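Side-chain contacts in SUBA (Escherichia coli, PDB 2IY9), which cleaves the host endoplasmic reticulum chaperone BiP, as the serine protease subunit of the AB5 subtilase cytotoxin, and so triggers a stress response that ends in cell death: residues S279-A284 / R319-E324; E84-H89 / V117-V122; A186-R189 / Q195-W198. One frame throughout, in Å; residues are numbered along the deposited sequence.

Along the chain the three contacts follow one another without overlap, contact 2 first, then contact 3, then contact 1. All lie within the subtilase fold, built round a seven-stranded parallel sheet. Contact 2 joins the start of helix 84-98 to the loop after strand 111-116, contact 3 ties two parts of one long loop between strand 176-180 and helix 207-211, and contact 1 sets helix 271-288 against the turn from strand 319-320 into helix 323-331. The centres of contacts 1 and 2 are about 26 Å apart, on opposite sides of the chain's centre; that of contact 3 is about 23 Å from the first and about 21 Å from the second. Contact 2 alone includes a residue inferred to be catalytic, His89.

Contact 1. Residues S279-A284 / R319-E324; sequences SGVLAA and RVLNAE
Val281 turns its branched side chain to Leu321 and Ala323, and this small group makes the whole meeting between helix 271-288 and the turn that leads from strand 319-320 into helix 323-331. CG2 of Val281 does most of the touching: it lies 3.9 Å from Leu321 CD2 and 3.9 Å from Ala323 CB, touching both at once. Its sister methyl CG1 meets chiefly the alanine, 4.1 Å from Ala323 CB and as far from its CA. With CG1 anti to the backbone N (chi1 175°), the two methyls are spread so that both face the incoming turn.

Leu321 approaches mainly through CD2 and runs past Val281 in the opposite direction along its length. Ala323, on the first turn of its helix, brings a single methyl, and its small size lets the backbones come close: the alpha carbons of Val281 and Ala323 are 6.2 Å apart. Asn322, between Leu321 and Ala323 in sequence, points away and serves as the N-cap of helix 323-331, its OD1 bonded to the backbone N of Lys325. Ile30 of helix 25-30 also touches Val281, Leu321 and Ala323, making the cluster a three-way one.

The same pair of helices is tied further along by the disulfide of Cys288 and Cys331, so the apolar patch near their middle and start is backed by a covalent link near their ends. All three touching residues are buried and every contact between the two segments is methyl to methyl or to CA, which implies that here shape and exclusion of water do the seating, while hydrogen bonds to Ile30, Ala250 and Asp306 anchor the turn itself, where the A2 region begins.

Contact 2. Residues E84-H89 / V117-V122; sequences EALYIH and VIPDGV
Leu86 reaches across to Ile118 and Pro119 with one methyl, CD2, and the apolar part of the contact is built on that single atom. The methyl sits squarely over one face of the Pro119 ring; Pro119 CB is its closest partner, 3.7 Å from Leu86 CD2, and the other ring atoms are little further off. The leucine and the proline run past each other in opposite directions. On the Ile118 side the same methyl meets a run of carbons, with CD1 at 3.8 Å from Leu86 CD2 and CB and CG1 only slightly further. Ile118 holds CG1 between its backbone N and carbonyl carbon (chi1 59°), which lays CB, CG1 and CD1 alongside the leucine methyl. Leu86 CD2 thus settles into the corner between two consecutive residues. That corner owes its shape to the backbone: the cis peptide before Pro119 sets its CA beside that of Ile118 and bends the chain, so that the ring face and the isoleucine side chain both border the methyl. Trp126 of helix 125-134 covers Ile118 further out.

Polar bonds fix the two backbones separately. On the helix, Ile88 N bonds to Glu84 O at 3.2 Å, while in the loop Val117 pairs through its backbone with Asp52.

Asp52 and His89 are both inferred members of the charge relay system; they touch each other, and the Ile118 side chain is about 5 Å from that of Asp52. A charge-relay histidine on a helix that packs beside the end of the parallel sheet, with the aspartate at the end of strand 47-52, is the arrangement of the subtilase active site, and here Leu86 joins that helix to the neighbouring loop.

Contact 3. Residues A186-R189 / Q195-W198; sequences ADIR and QRIW
The long loop between strand 176-180 and helix 207-211 is pinned to itself where Arg196 grips the carbonyl of Ile188. Two nitrogens of the guanidinium take this one oxygen side-on. Arg196 NE, 2.9 Å from Ile188 O, makes the straighter bond, with an angle of 151° at the hydrogen. Arg196 NH2 lies 3.0 Å from the same Ile188 O, and its bond is more bent. The oxygen lies close to the guanidinium plane, which the paired bonds probably help to keep from turning. An extended chain from CG to NE carries the group there and sends it obliquely past Ile188, whose CG2 lies 3.8 Å from NE and 4.0 Å from CD of Arg196.

Just beside the gripped carbonyl, Asp187 forms an Asx turn, its OD1 accepting from Arg189 N at 2.9 Å. Arg189 then folds back in a second side-on grip, a salt bridge in which Arg189 NE meets the syn lone pair of Asp187 OD1 at 2.9 Å, while Arg189 NH2 approaches Asp187 OD2 from above the carboxylate plane. Arg189 NH1 makes a further salt bridge with Asp313. Trp246 lies against both arginines, in a cation-pi contact with Arg196.

Contact 1. Residues S279-A284 / R319-E324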
loop_
_atom_site.group_PDB
_atom_site.type_symbol
_atom_site.label_atom_id
_atom_site.label_comp_id
_atom_site.label_asym_id
_atom_site.label_seq_id
_atom_site.Cartn_x
_atom_site.Cartn_y
_atom_site.Cartn_z
ATOM N N SER A 279 1.432 1.776 -3.500
ATOM C CA SER A 279 0.110 2.356 -3.727
ATOM C C SER A 279 0.172 3.639 -4.536
ATOM O O SER A 279 -0.686 3.864 -5.383
ATOM C CB SER A 279 -0.616 2.623 -2.403
ATOM O OG SER A 279 -1.022 1.403 -1.809
ATOM N N GLY A 280 1.179 4.479 -4.280
ATOM C CA GLY A 280 1.335 5.710 -5.075
ATOM C C GLY A 280 1.638 5.427 -6.538
ATOM O O GLY A 280 1.151 6.124 -7.432
ATOM N N VAL A 281 2.438 4.397 -6.787
ATOM C CA VAL A 281 2.768 4.001 -8.161
ATOM C C VAL A 281 1.506 3.460 -8.841
ATOM O O VAL A 281 1.192 3.846 -9.952
ATOM C CB VAL A 281 3.926 2.975 -8.214
ATOM C CG1 VAL A 281 4.171 2.491 -9.664
ATOM C CG2 VAL A 281 5.209 3.580 -7.599
ATOM N N LEU A 282 0.773 2.587 -8.160
ATOM C CA LEU A 282 -0.482 2.097 -8.715
ATOM C C LEU A 282 -1.479 3.236 -8.967
ATOM O O LEU A 282 -2.183 3.229 -9.983
ATOM C CB LEU A 282 -1.091 1.007 -7.836
ATOM C CG LEU A 282 -0.464 -0.387 -7.896
ATOM C CD1 LEU A 282 -0.890 -1.182 -6.633
ATOM C CD2 LEU A 282 -0.854 -1.139 -9.159
ATOM N N ALA A 283 -1.513 4.221 -8.072
ATOM C CA ALA A 283 -2.369 5.407 -8.268
ATOM C C ALA A 283 -2.018 6.134 -9.568
ATOM O O ALA A 283 -2.909 6.491 -10.348
ATOM C CB ALA A 283 -2.270 6.356 -7.080
ATOM N N ALA A 284 -0.719 6.340 -9.789
ATOM C CA ALA A 284 -0.210 6.993 -10.986
ATOM C C ALA A 284 -0.612 6.234 -12.250
ATOM O O ALA A 284 -1.048 6.835 -13.226
ATOM C CB ALA A 284 1.306 7.134 -10.902
ATOM N N ARG A 319 11.111 -9.810 -7.169
ATOM C CA ARG A 319 10.572 -8.567 -7.720
ATOM C C ARG A 319 10.847 -7.310 -6.903
ATOM O O ARG A 319 10.554 -7.246 -5.691
ATOM C CB ARG A 319 9.062 -8.671 -7.948
ATOM C CG ARG A 319 8.642 -9.706 -8.950
ATOM C CD ARG A 319 7.198 -9.513 -9.319
ATOM N NE ARG A 319 6.634 -10.698 -9.944
ATOM C CZ ARG A 319 5.894 -11.604 -9.313
ATOM N NH1 ARG A 319 5.624 -11.474 -8.016
ATOM N NH2 ARG A 319 5.426 -12.649 -9.984
ATOM N N VAL A 320 11.372 -6.300 -7.596
ATOM C CA VAL A 320 11.622 -4.989 -7.007
ATOM C C VAL A 320 10.903 -3.920 -7.826
ATOM O O VAL A 320 11.001 -3.886 -9.066
ATOM C CB VAL A 320 13.140 -4.694 -6.893
ATOM C CG1 VAL A 320 13.397 -3.231 -6.498
ATOM C CG2 VAL A 320 13.791 -5.638 -5.882
ATOM N N LEU A 321 10.177 -3.059 -7.120
ATOM C CA LEU A 321 9.399 -1.985 -7.715
ATOM C C LEU A 321 10.213 -1.140 -8.692
ATOM O O LEU A 321 11.256 -0.586 -8.332
ATOM C CB LEU A 321 8.825 -1.090 -6.609
ATOM C CG LEU A 321 8.006 0.116 -7.077
ATOM C CD1 LEU A 321 6.744 -0.344 -7.799
ATOM C CD2 LEU A 321 7.685 1.073 -5.918
ATOM N N ASN A 322 9.726 -1.068 -9.930
ATOM C CA ASN A 322 10.274 -0.168 -10.941
ATOM C C ASN A 322 9.122 0.675 -11.465
ATOM O O ASN A 322 8.317 0.194 -12.270
ATOM C CB ASN A 322 10.920 -0.951 -12.094
ATOM C CG ASN A 322 11.561 -0.042 -13.139
ATOM O OD1 ASN A 322 11.234 1.147 -13.245
ATOM N ND2 ASN A 322 12.487 -0.608 -13.918
ATOM N N ALA A 323 9.039 1.908 -10.975
ATOM C CA ALA A 323 7.939 2.823 -11.298
ATOM C C ALA A 323 8.005 3.303 -12.734
ATOM O O ALA A 323 6.965 3.458 -13.377
ATOM C CB ALA A 323 7.923 4.005 -10.351
ATOM N N GLU A 324 9.222 3.544 -13.228
ATOM C CA GLU A 324 9.418 4.004 -14.600
ATOM C C GLU A 324 8.795 3.014 -15.575
ATOM O O GLU A 324 7.996 3.397 -16.432
ATOM C CB GLU A 324 10.906 4.235 -14.918
ATOM C CG GLU A 324 11.180 4.479 -16.414
ATOM C CD GLU A 324 12.657 4.622 -16.724
ATOM O OE1 GLU A 324 13.284 3.618 -17.137
ATOM O OE2 GLU A 324 13.197 5.734 -16.544
#

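Contact 2. Residues E84-H89 / V117-V122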
loop_
_atom_site.group_PDB
_atom_site.type_symbol
_atom_site.label_atom_id
_atom_site.label_comp_id
_atom_site.label_asym_id
_atom_site.label_seq_id
_atom_site.Cartn_x
_atom_site.Cartn_y
_atom_site.Cartn_z
ATOM N N GLU A 84 1.364 7.230 20.264
ATOM C CA GLU A 84 2.050 8.151 19.370
ATOM C C GLU A 84 2.130 7.584 17.950
ATOM O O GLU A 84 1.823 8.286 16.980
ATOM C CB GLU A 84 3.441 8.513 19.894
ATOM C CG GLU A 84 4.229 9.491 19.011
ATOM C CD GLU A 84 3.619 10.897 18.916
ATOM O OE1 GLU A 84 2.399 11.076 19.156
ATOM O OE2 GLU A 84 4.378 11.837 18.585
ATOM N N ALA A 85 2.528 6.314 17.844
ATOM C CA ALA A 85 2.621 5.637 16.551
ATOM C C ALA A 85 1.286 5.669 15.817
ATOM O O ALA A 85 1.247 6.001 14.637
ATOM C CB ALA A 85 3.111 4.196 16.704
ATOM N N LEU A 86 0.202 5.336 16.513
ATOM C CA LEU A 86 -1.125 5.338 15.891
ATOM C C LEU A 86 -1.678 6.740 15.642
ATOM O O LEU A 86 -2.493 6.931 14.741
ATOM C CB LEU A 86 -2.128 4.463 16.659
ATOM C CG LEU A 86 -1.995 2.957 16.385
ATOM C CD1 LEU A 86 -0.963 2.342 17.296
ATOM C CD2 LEU A 86 -3.302 2.218 16.543
ATOM N N TYR A 87 -1.217 7.726 16.410
ATOM C CA TYR A 87 -1.604 9.117 16.153
ATOM C C TYR A 87 -1.116 9.551 14.779
ATOM O O TYR A 87 -1.821 10.256 14.063
ATOM C CB TYR A 87 -1.055 10.070 17.232
ATOM C CG TYR A 87 -1.474 11.522 17.043
ATOM C CD1 TYR A 87 -2.806 11.858 16.805
ATOM C CD2 TYR A 87 -0.535 12.555 17.107
ATOM C CE1 TYR A 87 -3.189 13.174 16.624
ATOM C CE2 TYR A 87 -0.912 13.890 16.927
ATOM C CZ TYR A 87 -2.242 14.183 16.689
ATOM O OH TYR A 87 -2.650 15.486 16.512
ATOM N N ILE A 88 0.078 9.096 14.411
ATOM C CA ILE A 88 0.766 9.590 13.217
ATOM C C ILE A 88 0.618 8.723 11.971
ATOM O O ILE A 88 0.814 9.206 10.839
ATOM C CB ILE A 88 2.279 9.866 13.504
ATOM C CG1 ILE A 88 3.051 8.565 13.760
ATOM C CG2 ILE A 88 2.410 10.826 14.679
ATOM C CD1 ILE A 88 4.568 8.757 14.073
ATOM N N HIS A 89 0.274 7.454 12.179
ATOM C CA HIS A 89 0.492 6.438 11.146
ATOM C C HIS A 89 -0.291 6.678 9.853
ATOM O O HIS A 89 0.298 6.654 8.773
ATOM C CB HIS A 89 0.222 5.037 11.694
ATOM C CG HIS A 89 0.734 3.940 10.817
ATOM N ND1 HIS A 89 2.035 3.489 10.874
ATOM C CD2 HIS A 89 0.116 3.193 9.871
ATOM C CE1 HIS A 89 2.197 2.513 9.996
ATOM N NE2 HIS A 89 1.047 2.310 9.381
ATOM N N VAL A 117 -9.598 2.555 11.091
ATOM C CA VAL A 117 -9.957 1.223 11.615
ATOM C C VAL A 117 -9.298 0.865 12.958
ATOM O O VAL A 117 -9.656 -0.146 13.586
ATOM C CB VAL A 117 -9.670 0.099 10.580
ATOM C CG1 VAL A 117 -10.541 0.276 9.352
ATOM C CG2 VAL A 117 -8.192 0.069 10.199
ATOM N N ILE A 118 -8.327 1.692 13.362
ATOM C CA ILE A 118 -7.561 1.548 14.603
ATOM C C ILE A 118 -7.246 2.954 15.153
ATOM O O ILE A 118 -7.322 3.932 14.416
ATOM C CB ILE A 118 -6.242 0.727 14.405
ATOM C CG1 ILE A 118 -5.312 1.386 13.366
ATOM C CG2 ILE A 118 -6.552 -0.744 14.058
ATOM C CD1 ILE A 118 -3.977 0.654 13.133
ATOM N N PRO A 119 -6.968 3.076 16.465
ATOM C CA PRO A 119 -7.110 2.041 17.479
ATOM C C PRO A 119 -8.586 1.887 17.841
ATOM O O PRO A 119 -9.433 2.662 17.363
ATOM C CB PRO A 119 -6.318 2.599 18.670
ATOM C CG PRO A 119 -6.415 4.066 18.530
ATOM C CD PRO A 119 -6.483 4.349 17.037
ATOM N N ASP A 120 -8.887 0.893 18.671
ATOM C CA ASP A 120 -10.245 0.664 19.160
ATOM C C ASP A 120 -11.256 0.498 18.025
ATOM O O ASP A 120 -12.346 1.063 18.052
ATOM C CB ASP A 120 -10.664 1.781 20.128
ATOM C CG ASP A 120 -9.607 2.060 21.180
ATOM O OD1 ASP A 120 -9.095 1.093 21.769
ATOM O OD2 ASP A 120 -9.260 3.238 21.397
ATOM N N GLY A 121 -10.882 -0.281 17.014
ATOM C CA GLY A 121 -11.802 -0.571 15.932
ATOM C C GLY A 121 -13.010 -1.341 16.426
ATOM O O GLY A 121 -12.978 -1.961 17.500
ATOM N N VAL A 122 -14.087 -1.276 15.654
ATOM C CA VAL A 122 -15.191 -2.200 15.828
ATOM C C VAL A 122 -14.619 -3.568 15.445
ATOM O O VAL A 122 -13.515 -3.639 14.888
ATOM C CB VAL A 122 -16.410 -1.806 14.962
ATOM C CG1 VAL A 122 -16.863 -0.376 15.283
ATOM C CG2 VAL A 122 -16.104 -1.949 13.463
#

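Contact 3. Residues A186-R189 / Q195-W198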
loop_
_atom_site.group_PDB
_atom_site.type_symbol
_atom_site.label_atom_id
_atom_site.label_comp_id
_atom_site.label_asym_id
_atom_site.label_seq_id
_atom_site.Cartn_x
_atom_site.Cartn_y
_atom_site.Cartn_z
ATOM N N ALA A 186 10.717 -11.534 10.526
ATOM C CA ALA A 186 10.391 -12.966 10.543
ATOM C C ALA A 186 10.184 -13.531 9.136
ATOM O O ALA A 186 9.722 -12.823 8.235
ATOM C CB ALA A 186 9.162 -13.237 11.419
ATOM N N ASP A 187 10.527 -14.809 8.964
ATOM C CA ASP A 187 10.206 -15.573 7.753
ATOM C C ASP A 187 8.746 -16.022 7.845
ATOM O O ASP A 187 8.396 -16.866 8.680
ATOM C CB ASP A 187 11.144 -16.783 7.647
ATOM C CG ASP A 187 10.915 -17.627 6.392
ATOM O OD1 ASP A 187 9.821 -17.574 5.781
ATOM O OD2 ASP A 187 11.848 -18.382 6.032
ATOM N N ILE A 188 7.902 -15.441 6.985
ATOM C CA ILE A 188 6.452 -15.701 6.976
ATOM C C ILE A 188 6.109 -17.194 6.788
ATOM O O ILE A 188 5.076 -17.666 7.263
ATOM C CB ILE A 188 5.727 -14.850 5.897
ATOM C CG1 ILE A 188 6.021 -13.356 6.109
ATOM C CG2 ILE A 188 4.198 -15.093 5.942
ATOM C CD1 ILE A 188 5.867 -12.513 4.853
ATOM N N ARG A 189 6.984 -17.919 6.093
ATOM C CA ARG A 189 6.799 -19.354 5.893
ATOM C C ARG A 189 6.848 -20.154 7.205
ATOM O O ARG A 189 6.239 -21.210 7.301
ATOM C CB ARG A 189 7.815 -19.900 4.887
ATOM C CG ARG A 189 7.662 -19.309 3.480
ATOM C CD ARG A 189 8.903 -19.499 2.630
ATOM N NE ARG A 189 10.062 -18.809 3.193
ATOM C CZ ARG A 189 11.185 -18.532 2.529
ATOM N NH1 ARG A 189 11.318 -18.875 1.254
ATOM N NH2 ARG A 189 12.176 -17.893 3.147
ATOM N N GLN A 195 0.336 -15.360 14.007
ATOM C CA GLN A 195 1.329 -14.276 13.942
ATOM C C GLN A 195 1.371 -13.563 12.579
ATOM O O GLN A 195 1.956 -12.484 12.458
ATOM C CB GLN A 195 2.725 -14.806 14.298
ATOM C CG GLN A 195 2.855 -15.389 15.723
ATOM C CD GLN A 195 4.140 -16.190 15.916
ATOM O OE1 GLN A 195 4.537 -16.992 15.055
ATOM N NE2 GLN A 195 4.799 -15.981 17.061
ATOM N N ARG A 196 0.758 -14.168 11.567
ATOM C CA ARG A 196 0.767 -13.613 10.209
ATOM C C ARG A 196 -0.217 -12.470 10.079
ATOM O O ARG A 196 -1.309 -12.521 10.643
ATOM C CB ARG A 196 0.456 -14.691 9.168
ATOM C CG ARG A 196 1.611 -15.649 8.910
ATOM C CD ARG A 196 1.192 -16.732 7.960
ATOM N NE ARG A 196 2.244 -17.728 7.775
ATOM C CZ ARG A 196 2.025 -19.035 7.654
ATOM N NH1 ARG A 196 0.788 -19.524 7.720
ATOM N NH2 ARG A 196 3.046 -19.851 7.482
ATOM N N ILE A 197 0.175 -11.442 9.335
ATOM C CA ILE A 197 -0.652 -10.240 9.195
ATOM C C ILE A 197 -1.561 -10.329 7.973
ATOM O O ILE A 197 -1.108 -10.661 6.871
ATOM C CB ILE A 197 0.214 -8.956 9.159
ATOM C CG1 ILE A 197 1.020 -8.847 10.455
ATOM C CG2 ILE A 197 -0.650 -7.724 8.981
ATOM C CD1 ILE A 197 2.316 -8.121 10.315
ATOM N N TRP A 198 -2.843 -10.043 8.202
ATOM C CA TRP A 198 -3.883 -10.033 7.175
ATOM C C TRP A 198 -4.165 -8.583 6.752
ATOM O O TRP A 198 -4.102 -7.695 7.589
ATOM C CB TRP A 198 -5.161 -10.692 7.725
ATOM C CG TRP A 198 -5.045 -12.196 7.765
ATOM C CD1 TRP A 198 -4.442 -12.947 8.737
ATOM C CD2 TRP A 198 -5.529 -13.124 6.781
ATOM N NE1 TRP A 198 -4.521 -14.288 8.415
ATOM C CE2 TRP A 198 -5.180 -14.421 7.220
ATOM C CE3 TRP A 198 -6.226 -12.985 5.570
ATOM C CZ2 TRP A 198 -5.499 -15.572 6.488
ATOM C CZ3 TRP A 198 -6.552 -14.124 4.850
ATOM C CH2 TRP A 198 -6.173 -15.405 5.302
#